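Local coordinates for segregation protein (Thermus thermophilus, PDB 1WCV) that hydrolyses ATP and, in an ATP-dependent manner, binds DNA cooperatively to form nucleoprotein filaments, probably in the service of chromosome partitioning, at residues 25-30 and 114-119; 43-48 and 124-129. One frame throughout, in Å; residues are numbered along the deposited sequence.

How the interactions relate
The two contacts illustrate how distant pieces of a sequence are brought together on and beside one sheet. From the N terminus the chain first makes helix 18-33, whose residues 25-30 pack on strand 114-118 in interaction 1, closing the first loop. Before that loop is closed, strand 38-42 leads into residues 43-48, which find their partner in 124-129 as interaction 2. The loops therefore cross, their four segments alternating along the chain. The centres of the contacts lie about 15 Å apart, and the two contacts meet where L43 N probably hydrogen-bonds D118 O at 3.0 Å. Interaction 1 ties helix 18-33 to the sheet; interaction 2 ties the loop after strand 38-42 to the start of helix 125-133.

Interaction 1 (25-30 and 114-119); sequences INLAAY and LVLLDA
L116 projects from strand 114-118 at the flank of helix 18-33, and a single branch does the touching: CD2 is set against the helix surface where L27 and A28 follow each other. The methyl lies close to backbone as well as side chain, with L116 CD2 3.6 Å from A28 N and 3.8 Å from A28 CB. The two leucine side chains cross at about a right angle, and L116 CD2 lies against L27 at two levels, 3.9 Å from L27 CB and 4.0 Å from L27 CD1. Chi1 of L116 is -81°, with CG beside the backbone N and opposite the carbonyl carbon, and chi2 of 52° then puts CD2 at the extended end of the chain, where it reaches the helix. The small side chain of A28 lets the methyl come this near to the helix backbone.

This is the helix-on-sheet layer of a P-loop NTPase: helix 18-33 links strands 8-11 and 38-42 in a beta-alpha-beta crossover, and strand 114-118 fills the place between those two in the sheet. L116 accordingly also touches L40 on the adjacent strand and L31 further along the helix.

Two residues beyond L116 the strand reaches the nucleotide site. There D118 OD1 forms a salt bridge with K20 and OD2 a hydrogen bond with T21, residues that bind ATP, T21 also binding magnesium; its place at the end of a hydrophobic strand is consistent with the Walker B aspartate of P-loop NTPases.

Interaction 2 (43-48 and 124-129); sequences LDPQGN and SPLTLN
L126 and L43 both carry CG opposite the carbonyl carbon and beside the backbone N, L126 with chi1 of -86° and L43 with -67°; chi2 of 164° extends L126, laying its side chain against L43 O and bringing CD1 to P45. The closest approach is to backbone: L126 CD1 stands 3.3 Å from L43 O. The carbonyl oxygen is walled in by L126, whose CB is 3.7 Å away from L43 O, and it has no polar partner in the model. The same methyl meets the ring of P45, with L126 CD1 3.6 Å from P45 CG. Between the leucines themselves contact is looser, CD2 of L43 lying 4.3 Å from CD2 of L126. L89 and T93 of helix 89-96 also touch L126.

Each side is held in shape locally. D44 OD1 accepts from Q46 N at 2.7 Å in an Asx turn, within a type I beta turn that ends at G47. On the helix side, S124 N donates to T127 OG1 while S124 OG receives weak bonds from L126 N and T127 N, a capping box that starts helix 125-133. P125 O is gripped from opposite faces by N129 N and N129 ND2.

The L43 side chain is about 8 Å from that of K20. The loop, braced against a capped helix start, thus lies at the C-terminal end of strand 38-42, the end of the parallel P-loop NTPase sheet where the ATP site lies.

Interaction 1 (25-30 and 114-119)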
ATOM      1  N   ILE A  25      -4.692  16.625   8.234  1.00 12.49           N
ATOM      2  CA  ILE A  25      -5.661  16.368   9.290  1.00 13.93           C
ATOM      3  C   ILE A  25      -5.722  14.907   9.705  1.00 14.94           C
ATOM      4  O   ILE A  25      -5.620  14.576  10.889  1.00 15.26           O
ATOM      5  CB  ILE A  25      -7.095  16.776   8.859  1.00 14.65           C
ATOM      6  CG1 ILE A  25      -7.197  18.299   8.701  1.00 21.32           C
ATOM      7  CG2 ILE A  25      -8.119  16.233   9.860  1.00 17.23           C
ATOM      8  CD1 ILE A  25      -6.808  19.070   9.919  1.00 30.43           C
ATOM      9  N   ASN A  26      -5.884  14.030   8.723  1.00 14.03           N
ATOM     10  CA  ASN A  26      -6.030  12.621   9.030  1.00 13.64           C
ATOM     11  C   ASN A  26      -4.771  11.868   9.367  1.00 15.40           C
ATOM     12  O   ASN A  26      -4.835  10.867  10.081  1.00 13.49           O
ATOM     13  CB  ASN A  26      -6.810  11.934   7.914  1.00 13.62           C
ATOM     14  CG  ASN A  26      -8.248  12.418   7.852  1.00 14.89           C
ATOM     15  OD1 ASN A  26      -8.964  12.386   8.856  1.00 18.43           O
ATOM     16  ND2 ASN A  26      -8.675  12.874   6.683  1.00 23.06           N
ATOM     17  N   LEU A  27      -3.627  12.343   8.881  1.00 14.85           N
ATOM     18  CA  LEU A  27      -2.361  11.701   9.214  1.00 16.14           C
ATOM     19  C   LEU A  27      -2.170  11.981  10.707  1.00 15.26           C
ATOM     20  O   LEU A  27      -1.756  11.117  11.479  1.00 16.22           O
ATOM     21  CB  LEU A  27      -1.208  12.338   8.438  1.00 18.39           C
ATOM     22  CG  LEU A  27      -0.090  11.471   7.852  1.00 26.01           C
ATOM     23  CD1 LEU A  27       1.165  12.325   7.782  1.00 24.47           C
ATOM     24  CD2 LEU A  27       0.166  10.222   8.692  1.00 22.50           C
ATOM     25  N   ALA A  28      -2.486  13.210  11.105  1.00 17.59           N
ATOM     26  CA  ALA A  28      -2.351  13.610  12.494  1.00 16.55           C
ATOM     27  C   ALA A  28      -3.283  12.789  13.375  1.00 16.36           C
ATOM     28  O   ALA A  28      -2.899  12.350  14.454  1.00 18.29           O
ATOM     29  CB  ALA A  28      -2.662  15.093  12.644  1.00 19.39           C
ATOM     30  N   ALA A  29      -4.504  12.576  12.902  1.00 16.14           N
ATOM     31  CA  ALA A  29      -5.496  11.823  13.665  1.00 15.61           C
ATOM     32  C   ALA A  29      -5.058  10.394  13.921  1.00 19.65           C
ATOM     33  O   ALA A  29      -5.233   9.868  15.026  1.00 18.19           O
ATOM     34  CB  ALA A  29      -6.834  11.834  12.944  1.00 18.36           C
ATOM     35  N   TYR A  30      -4.487   9.755  12.905  1.00 16.04           N
ATOM     36  CA  TYR A  30      -4.053   8.381  13.076  1.00 14.87           C
ATOM     37  C   TYR A  30      -2.696   8.216  13.729  1.00 14.85           C
ATOM     38  O   TYR A  30      -2.445   7.200  14.370  1.00 16.36           O
ATOM     39  CB  TYR A  30      -4.134   7.638  11.745  1.00 12.53           C
ATOM     40  CG  TYR A  30      -5.571   7.338  11.389  1.00 13.03           C
ATOM     41  CD1 TYR A  30      -6.278   6.339  12.061  1.00 13.10           C
ATOM     42  CD2 TYR A  30      -6.248   8.097  10.444  1.00 12.92           C
ATOM     43  CE1 TYR A  30      -7.626   6.111  11.802  1.00 13.05           C
ATOM     44  CE2 TYR A  30      -7.599   7.880  10.175  1.00 17.15           C
ATOM     45  CZ  TYR A  30      -8.282   6.883  10.861  1.00 15.88           C
ATOM     46  OH  TYR A  30      -9.615   6.678  10.607  1.00 14.46           O
ATOM     47  N   LEU A 114       5.891  13.950  17.198  1.00 24.12           N
ATOM     48  CA  LEU A 114       5.784  14.349  15.797  1.00 22.51           C
ATOM     49  C   LEU A 114       5.065  15.682  15.604  1.00 22.02           C
ATOM     50  O   LEU A 114       4.065  15.972  16.267  1.00 23.29           O
ATOM     51  CB  LEU A 114       5.035  13.275  15.010  1.00 20.07           C
ATOM     52  CG  LEU A 114       5.582  11.850  15.061  1.00 25.71           C
ATOM     53  CD1 LEU A 114       4.542  10.900  14.504  1.00 21.33           C
ATOM     54  CD2 LEU A 114       6.880  11.755  14.275  1.00 25.76           C
ATOM     55  N   VAL A 115       5.577  16.481  14.675  1.00 18.95           N
ATOM     56  CA  VAL A 115       4.995  17.780  14.368  1.00 19.12           C
ATOM     57  C   VAL A 115       4.698  17.843  12.871  1.00 15.73           C
ATOM     58  O   VAL A 115       5.602  17.692  12.055  1.00 19.52           O
ATOM     59  CB  VAL A 115       5.970  18.917  14.725  1.00 17.30           C
ATOM     60  CG1 VAL A 115       5.285  20.268  14.523  1.00 19.99           C
ATOM     61  CG2 VAL A 115       6.448  18.757  16.166  1.00 19.95           C
ATOM     62  N   LEU A 116       3.431  18.036  12.522  1.00 14.07           N
ATOM     63  CA  LEU A 116       3.027  18.117  11.115  1.00 14.33           C
ATOM     64  C   LEU A 116       2.773  19.570  10.750  1.00 16.05           C
ATOM     65  O   LEU A 116       2.058  20.275  11.456  1.00 17.58           O
ATOM     66  CB  LEU A 116       1.754  17.293  10.865  1.00 18.36           C
ATOM     67  CG  LEU A 116       1.912  15.777  10.678  1.00 19.67           C
ATOM     68  CD1 LEU A 116       2.705  15.173  11.824  1.00 21.95           C
ATOM     69  CD2 LEU A 116       0.530  15.134  10.593  1.00 19.12           C
ATOM     70  N   LEU A 117       3.359  20.018   9.644  1.00 15.49           N
ATOM     71  CA  LEU A 117       3.185  21.402   9.209  1.00 16.28           C
ATOM     72  C   LEU A 117       2.414  21.452   7.902  1.00 16.90           C
ATOM     73  O   LEU A 117       2.944  21.065   6.866  1.00 18.23           O
ATOM     74  CB  LEU A 117       4.551  22.052   9.000  1.00 15.93           C
ATOM     75  CG  LEU A 117       5.581  21.912  10.117  1.00 18.62           C
ATOM     76  CD1 LEU A 117       6.942  22.365   9.607  1.00 23.35           C
ATOM     77  CD2 LEU A 117       5.141  22.730  11.329  1.00 22.19           C
ATOM     78  N   ASP A 118       1.171  21.923   7.947  1.00 18.86           N
ATOM     79  CA  ASP A 118       0.359  22.020   6.738  1.00 17.80           C
ATOM     80  C   ASP A 118       0.713  23.321   6.028  1.00 17.64           C
ATOM     81  O   ASP A 118       0.185  24.379   6.355  1.00 17.10           O
ATOM     82  CB  ASP A 118      -1.131  21.984   7.084  1.00 17.54           C
ATOM     83  CG  ASP A 118      -2.006  21.833   5.855  1.00 20.59           C
ATOM     84  OD1 ASP A 118      -1.511  21.293   4.836  1.00 23.09           O
ATOM     85  OD2 ASP A 118      -3.190  22.235   5.900  1.00 24.34           O
ATOM     86  N   ALA A 119       1.603  23.220   5.044  1.00 18.07           N
ATOM     87  CA  ALA A 119       2.089  24.373   4.290  1.00 18.79           C
ATOM     88  C   ALA A 119       1.192  24.842   3.156  1.00 19.99           C
ATOM     89  O   ALA A 119       0.531  24.047   2.489  1.00 20.24           O
ATOM     90  CB  ALA A 119       3.470  24.065   3.736  1.00 19.11           C
TER

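Interaction 2 (43-48 and 124-129)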
ATOM      1  N   LEU A  43      -0.196  26.315   8.673  1.00 20.33           N
ATOM      2  CA  LEU A  43       0.619  27.439   8.222  1.00 23.45           C
ATOM      3  C   LEU A  43       0.004  28.165   7.031  1.00 23.64           C
ATOM      4  O   LEU A  43       0.634  29.042   6.438  1.00 23.98           O
ATOM      5  CB  LEU A  43       2.028  26.958   7.855  1.00 21.60           C
ATOM      6  CG  LEU A  43       2.906  26.446   8.996  1.00 23.04           C
ATOM      7  CD1 LEU A  43       4.221  25.913   8.442  1.00 20.81           C
ATOM      8  CD2 LEU A  43       3.169  27.582   9.977  1.00 25.19           C
ATOM      9  N   ASP A  44      -1.223  27.806   6.682  1.00 23.14           N
ATOM     10  CA  ASP A  44      -1.890  28.435   5.551  1.00 28.16           C
ATOM     11  C   ASP A  44      -2.759  29.592   6.015  1.00 31.03           C
ATOM     12  O   ASP A  44      -3.616  29.422   6.876  1.00 31.04           O
ATOM     13  CB  ASP A  44      -2.772  27.427   4.813  1.00 27.00           C
ATOM     14  CG  ASP A  44      -3.205  27.925   3.444  1.00 29.43           C
ATOM     15  OD1 ASP A  44      -3.557  29.116   3.318  1.00 31.38           O
ATOM     16  OD2 ASP A  44      -3.199  27.125   2.490  1.00 26.23           O
ATOM     17  N   PRO A  45      -2.550  30.788   5.446  1.00 34.33           N
ATOM     18  CA  PRO A  45      -3.348  31.953   5.835  1.00 37.68           C
ATOM     19  C   PRO A  45      -4.841  31.685   5.644  1.00 38.82           C
ATOM     20  O   PRO A  45      -5.681  32.342   6.255  1.00 40.97           O
ATOM     21  CB  PRO A  45      -2.833  33.046   4.903  1.00 37.41           C
ATOM     22  CG  PRO A  45      -1.400  32.660   4.704  1.00 38.08           C
ATOM     23  CD  PRO A  45      -1.501  31.169   4.484  1.00 35.19           C
ATOM     24  N   GLN A  46      -5.162  30.714   4.796  1.00 39.64           N
ATOM     25  CA  GLN A  46      -6.551  30.361   4.533  1.00 40.22           C
ATOM     26  C   GLN A  46      -7.155  29.532   5.669  1.00 38.49           C
ATOM     27  O   GLN A  46      -8.375  29.406   5.774  1.00 37.33           O
ATOM     28  CB  GLN A  46      -6.657  29.594   3.215  1.00 46.92           C
ATOM     29  CG  GLN A  46      -6.046  30.321   2.023  1.00 54.84           C
ATOM     30  CD  GLN A  46      -6.701  31.662   1.738  1.00 60.43           C
ATOM     31  OE1 GLN A  46      -6.285  32.384   0.834  1.00 63.96           O
ATOM     32  NE2 GLN A  46      -7.729  31.999   2.507  1.00 63.48           N
ATOM     33  N   GLY A  47      -6.298  28.966   6.515  1.00 36.23           N
ATOM     34  CA  GLY A  47      -6.770  28.170   7.636  1.00 30.47           C
ATOM     35  C   GLY A  47      -7.670  26.997   7.291  1.00 30.23           C
ATOM     36  O   GLY A  47      -8.637  26.724   8.003  1.00 27.70           O
ATOM     37  N   ASN A  48      -7.358  26.289   6.209  1.00 28.39           N
ATOM     38  CA  ASN A  48      -8.162  25.138   5.800  1.00 26.91           C
ATOM     39  C   ASN A  48      -8.135  24.012   6.836  1.00 24.06           C
ATOM     40  O   ASN A  48      -9.172  23.441   7.168  1.00 24.78           O
ATOM     41  CB  ASN A  48      -7.678  24.603   4.449  1.00 30.67           C
ATOM     42  CG  ASN A  48      -7.808  25.626   3.342  1.00 34.82           C
ATOM     43  OD1 ASN A  48      -6.810  26.136   2.836  1.00 39.74           O
ATOM     44  ND2 ASN A  48      -9.042  25.937   2.966  1.00 32.77           N
ATOM     45  N   SER A 124       5.256  30.103  -0.698  1.00 28.94           N
ATOM     46  CA  SER A 124       5.205  31.460  -0.173  1.00 25.08           C
ATOM     47  C   SER A 124       6.220  31.475   0.966  1.00 23.01           C
ATOM     48  O   SER A 124       6.846  30.456   1.254  1.00 23.77           O
ATOM     49  CB  SER A 124       3.808  31.763   0.377  1.00 26.49           C
ATOM     50  OG  SER A 124       3.555  31.014   1.557  1.00 23.08           O
ATOM     51  N   PRO A 125       6.420  32.628   1.614  1.00 21.15           N
ATOM     52  CA  PRO A 125       7.393  32.607   2.710  1.00 20.57           C
ATOM     53  C   PRO A 125       6.990  31.602   3.789  1.00 18.75           C
ATOM     54  O   PRO A 125       7.843  31.081   4.502  1.00 21.08           O
ATOM     55  CB  PRO A 125       7.379  34.050   3.210  1.00 23.04           C
ATOM     56  CG  PRO A 125       7.160  34.821   1.918  1.00 23.06           C
ATOM     57  CD  PRO A 125       6.054  34.013   1.258  1.00 23.49           C
ATOM     58  N   LEU A 126       5.693  31.333   3.902  1.00 19.37           N
ATOM     59  CA  LEU A 126       5.204  30.377   4.894  1.00 16.71           C
ATOM     60  C   LEU A 126       5.543  28.959   4.466  1.00 18.75           C
ATOM     61  O   LEU A 126       5.893  28.121   5.296  1.00 20.13           O
ATOM     62  CB  LEU A 126       3.692  30.533   5.096  1.00 18.42           C
ATOM     63  CG  LEU A 126       3.353  31.608   6.136  1.00 24.58           C
ATOM     64  CD1 LEU A 126       1.897  32.025   6.041  1.00 25.90           C
ATOM     65  CD2 LEU A 126       3.675  31.059   7.521  1.00 25.84           C
ATOM     66  N   THR A 127       5.457  28.696   3.168  1.00 18.71           N
ATOM     67  CA  THR A 127       5.792  27.371   2.660  1.00 19.30           C
ATOM     68  C   THR A 127       7.280  27.171   2.897  1.00 20.29           C
ATOM     69  O   THR A 127       7.715  26.131   3.391  1.00 17.59           O
ATOM     70  CB  THR A 127       5.531  27.263   1.151  1.00 18.19           C
ATOM     71  OG1 THR A 127       4.192  27.680   0.871  1.00 22.20           O
ATOM     72  CG2 THR A 127       5.734  25.823   0.672  1.00 19.97           C
ATOM     73  N   LEU A 128       8.059  28.185   2.538  1.00 17.68           N
ATOM     74  CA  LEU A 128       9.500  28.118   2.699  1.00 19.59           C
ATOM     75  C   LEU A 128       9.871  27.933   4.167  1.00 20.29           C
ATOM     76  O   LEU A 128      10.780  27.175   4.491  1.00 19.56           O
ATOM     77  CB  LEU A 128      10.153  29.383   2.133  1.00 22.18           C
ATOM     78  CG  LEU A 128      11.682  29.407   2.048  1.00 23.49           C
ATOM     79  CD1 LEU A 128      12.274  29.522   3.430  1.00 28.67           C
ATOM     80  CD2 LEU A 128      12.184  28.149   1.358  1.00 24.36           C
ATOM     81  N   ASN A 129       9.176  28.625   5.059  1.00 20.14           N
ATOM     82  CA  ASN A 129       9.467  28.481   6.485  1.00 19.21           C
ATOM     83  C   ASN A 129       9.179  27.057   6.961  1.00 21.11           C
ATOM     84  O   ASN A 129       9.835  26.551   7.872  1.00 19.15           O
ATOM     85  CB  ASN A 129       8.646  29.484   7.303  1.00 22.33           C
ATOM     86  CG  ASN A 129       9.414  30.756   7.597  1.00 28.34           C
ATOM     87  OD1 ASN A 129      10.228  30.805   8.524  1.00 28.75           O
ATOM     88  ND2 ASN A 129       9.175  31.787   6.796  1.00 30.68           N
TER